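Local structure of Sn-glycerol-3-phosphate ABC transporter substrate-binding protein UspB (Mycobacterium tuberculosis, 4MFI) at residues Leu227-Pro232 and Asn415-Leu420. The protein probably binds glycerophosphocholine outside the membrane and delivers it to an ABC transporter for import. Numbering follows the deposited sequence.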
ATOM      1  N   LEU A 227       2.496 -15.790  14.441  1.00  4.61           N
ATOM      2  CA  LEU A 227       1.113 -15.444  14.135  1.00  4.35           C
ATOM      3  C   LEU A 227       0.351 -15.073  15.405  1.00  5.82           C
ATOM      4  O   LEU A 227       0.534 -15.690  16.464  1.00  7.07           O
ATOM      5  CB  LEU A 227       0.436 -16.587  13.385  1.00  4.32           C
ATOM      6  CG  LEU A 227       1.107 -16.979  12.060  1.00  6.09           C
ATOM      7  CD1 LEU A 227       0.411 -18.172  11.438  1.00  7.25           C
ATOM      8  CD2 LEU A 227       1.125 -15.819  11.086  1.00 11.86           C
ATOM      9  N   THR A 228      -0.483 -14.043  15.308  1.00  5.23           N
ATOM     10  CA  THR A 228      -1.155 -13.488  16.484  1.00  4.95           C
ATOM     11  C   THR A 228      -2.637 -13.222  16.220  1.00  5.35           C
ATOM     12  O   THR A 228      -3.260 -12.412  16.906  1.00  6.71           O
ATOM     13  CB  THR A 228      -0.461 -12.191  16.996  1.00  5.88           C
ATOM     14  OG1 THR A 228      -0.363 -11.227  15.940  1.00  7.24           O
ATOM     15  CG2 THR A 228       0.936 -12.488  17.514  1.00  7.32           C
ATOM     16  N   LEU A 229      -3.204 -13.908  15.231  1.00  5.54           N
ATOM     17  CA  LEU A 229      -4.624 -13.769  14.933  1.00  5.81           C
ATOM     18  C   LEU A 229      -5.508 -14.214  16.098  1.00  7.52           C
ATOM     19  O   LEU A 229      -6.621 -13.714  16.264  1.00  8.68           O
ATOM     20  CB  LEU A 229      -4.989 -14.568  13.683  1.00  8.05           C
ATOM     21  CG  LEU A 229      -4.552 -13.960  12.356  1.00 11.39           C
ATOM     22  CD1 LEU A 229      -4.622 -14.995  11.267  1.00 14.52           C
ATOM     23  CD2 LEU A 229      -5.439 -12.775  11.994  1.00 11.77           C
ATOM     24  N   THR A 230      -5.024 -15.156  16.903  1.00  8.13           N
ATOM     25  CA  THR A 230      -5.847 -15.678  17.990  1.00  9.64           C
ATOM     26  C   THR A 230      -5.565 -15.010  19.331  1.00  9.42           C
ATOM     27  O   THR A 230      -6.123 -15.413  20.361  1.00 11.51           O
ATOM     28  CB  THR A 230      -5.679 -17.194  18.136  1.00 13.30           C
ATOM     29  OG1 THR A 230      -4.292 -17.504  18.324  1.00 15.00           O
ATOM     30  CG2 THR A 230      -6.198 -17.907  16.886  1.00 15.31           C
ATOM     31  N   GLU A 231      -4.693 -14.001  19.335  1.00  8.31           N
ATOM     32  CA  GLU A 231      -4.433 -13.257  20.563  1.00  8.86           C
ATOM     33  C   GLU A 231      -5.641 -12.391  20.908  1.00  8.32           C
ATOM     34  O   GLU A 231      -6.355 -11.941  20.012  1.00  8.61           O
ATOM     35  CB  GLU A 231      -3.164 -12.410  20.426  1.00 10.21           C
ATOM     36  CG  GLU A 231      -1.887 -13.235  20.216  1.00 12.54           C
ATOM     37  CD  GLU A 231      -1.607 -14.206  21.349  1.00 17.73           C
ATOM     38  OE1 GLU A 231      -1.901 -13.864  22.509  1.00 19.26           O
ATOM     39  OE2 GLU A 231      -1.079 -15.315  21.085  1.00 22.36           O
ATOM     40  N   PRO A 232      -5.883 -12.165  22.210  1.00  9.10           N
ATOM     41  CA  PRO A 232      -7.110 -11.471  22.619  1.00 10.20           C
ATOM     42  C   PRO A 232      -7.326 -10.104  21.963  1.00  7.97           C
ATOM     43  O   PRO A 232      -8.465  -9.795  21.604  1.00  8.01           O
ATOM     44  CB  PRO A 232      -6.933 -11.315  24.133  1.00 11.82           C
ATOM     45  CG  PRO A 232      -6.047 -12.446  24.521  1.00 14.79           C
ATOM     46  CD  PRO A 232      -5.119 -12.670  23.367  1.00 11.78           C
ATOM     47  N   ASN A 415      -9.080 -20.919  12.574  1.00  8.69           N
ATOM     48  CA  ASN A 415      -8.926 -21.721  11.354  1.00  9.75           C
ATOM     49  C   ASN A 415      -7.890 -21.102  10.434  1.00  7.61           C
ATOM     50  O   ASN A 415      -7.028 -21.791   9.889  1.00  8.94           O
ATOM     51  CB  ASN A 415     -10.268 -21.875  10.602  1.00 11.80           C
ATOM     52  CG  ASN A 415     -10.103 -22.432   9.162  1.00 19.88           C
ATOM     53  OD1 ASN A 415     -10.020 -23.648   8.964  1.00 25.24           O
ATOM     54  ND2 ASN A 415     -10.080 -21.541   8.160  1.00 18.01           N
ATOM     55  N   ILE A 416      -7.987 -19.792  10.249  1.00  6.95           N
ATOM     56  CA  ILE A 416      -7.053 -19.103   9.375  1.00  7.91           C
ATOM     57  C   ILE A 416      -5.634 -19.202   9.908  1.00  7.04           C
ATOM     58  O   ILE A 416      -4.703 -19.477   9.144  1.00  7.73           O
ATOM     59  CB  ILE A 416      -7.456 -17.647   9.166  1.00 10.36           C
ATOM     60  CG1 ILE A 416      -8.692 -17.592   8.273  1.00 13.52           C
ATOM     61  CG2 ILE A 416      -6.313 -16.849   8.557  1.00 11.62           C
ATOM     62  CD1 ILE A 416      -9.306 -16.237   8.219  1.00 15.94           C
ATOM     63  N   GLN A 417      -5.457 -19.007  11.216  1.00  5.49           N
ATOM     64  CA  GLN A 417      -4.112 -19.092  11.783  1.00  5.53           C
ATOM     65  C   GLN A 417      -3.484 -20.472  11.571  1.00  5.94           C
ATOM     66  O   GLN A 417      -2.297 -20.572  11.258  1.00  6.38           O
ATOM     67  CB  GLN A 417      -4.079 -18.693  13.266  1.00  6.24           C
ATOM     68  CG  GLN A 417      -2.665 -18.747  13.842  1.00  6.63           C
ATOM     69  CD  GLN A 417      -2.462 -17.874  15.067  1.00  7.89           C
ATOM     70  OE1 GLN A 417      -2.999 -16.777  15.160  1.00 10.05           O
ATOM     71  NE2 GLN A 417      -1.643 -18.345  15.995  1.00 11.68           N
ATOM     72  N   LYS A 418      -4.273 -21.533  11.724  1.00  6.00           N
ATOM     73  CA  LYS A 418      -3.759 -22.881  11.485  1.00  6.16           C
ATOM     74  C   LYS A 418      -3.316 -23.061  10.033  1.00  5.76           C
ATOM     75  O   LYS A 418      -2.253 -23.628   9.758  1.00  7.92           O
ATOM     76  CB  LYS A 418      -4.810 -23.935  11.852  1.00  8.46           C
ATOM     77  CG  LYS A 418      -5.060 -24.064  13.344  1.00 12.43           C
ATOM     78  CD  LYS A 418      -6.204 -25.027  13.641  1.00 17.30           C
ATOM     79  CE  LYS A 418      -6.233 -25.420  15.114  1.00 23.08           C
ATOM     80  NZ  LYS A 418      -6.216 -24.250  16.032  1.00 30.34           N
ATOM     81  N   ARG A 419      -4.120 -22.564   9.100  1.00  5.69           N
ATOM     82  CA  ARG A 419      -3.776 -22.665   7.681  1.00  5.37           C
ATOM     83  C   ARG A 419      -2.537 -21.852   7.336  1.00  5.04           C
ATOM     84  O   ARG A 419      -1.668 -22.312   6.588  1.00  6.90           O
ATOM     85  CB  ARG A 419      -4.968 -22.253   6.813  1.00  7.32           C
ATOM     86  CG  ARG A 419      -6.092 -23.294   6.892  1.00  8.96           C
ATOM     87  CD  ARG A 419      -7.401 -22.788   6.383  1.00 11.57           C
ATOM     88  NE  ARG A 419      -7.310 -22.324   5.009  1.00 14.97           N
ATOM     89  CZ  ARG A 419      -7.973 -21.272   4.548  1.00 21.36           C
ATOM     90  NH1 ARG A 419      -7.836 -20.910   3.286  1.00 23.75           N
ATOM     91  NH2 ARG A 419      -8.765 -20.574   5.358  1.00 24.23           N
ATOM     92  N   LEU A 420      -2.463 -20.645   7.877  1.00  5.59           N
ATOM     93  CA  LEU A 420      -1.312 -19.776   7.641  1.00  5.95           C
ATOM     94  C   LEU A 420      -0.033 -20.362   8.234  1.00  5.04           C
ATOM     95  O   LEU A 420       1.045 -20.237   7.648  1.00  5.78           O
ATOM     96  CB  LEU A 420      -1.560 -18.381   8.221  1.00  5.86           C
ATOM     97  CG  LEU A 420      -2.673 -17.546   7.573  1.00  7.40           C
ATOM     98  CD1 LEU A 420      -2.768 -16.192   8.272  1.00 10.19           C
ATOM     99  CD2 LEU A 420      -2.444 -17.365   6.084  1.00 11.20           C
TER
HETATM  100  O   HOH W   1      -2.026 -16.375  18.409  1.00 20.73           O
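Gln417 reaches from helix 409-427 toward the loop at Leu227-Thr230 and meets its backbone with its amide. Its CG lies anti to the backbone N (chi1 -178°) and the chain stays extended, which carries the amide away from the helix. Thr230 N donates a hydrogen bond to Gln417 OE1 at 3.1 Å. The bond is bent, 136° at the hydrogen, and the donor is tilted 32° from the carbonyl plane. Leu229 N also lies close to Gln417 OE1, at 2.9 Å. The Thr230 side chain crosses that of Gln417 at about a right angle. On the amide nitrogen side, a water accepts from Gln417 NE2 at 3.1 Å. The same water lies near Glu231 OE2.

Leucines pack beside this polar group. Leu227 CB rests against Gln417 CD at 3.6 Å, while its CD1 touches Leu420 CB. Leu229 CD1 touches both Ile416 CG2 and Leu420 CD1, each at 3.7 Å. Leu227 and Leu229 each cross Leu420 at about a right angle. Leu388 and Ile394 extend the apolar layer.

The contact joins the C-terminal helix to the type I turn Thr228-Glu231, just before helix 232-245. The amide offers its oxygen to backbone N-H and its nitrogen to water, consistent with a fixed amide rotation. Apolar contacts of Leu227 and Leu229 with Ile416, Gln417 and Leu420 thus lie beside a polar contact of the Gln417 amide with backbone N-H and water.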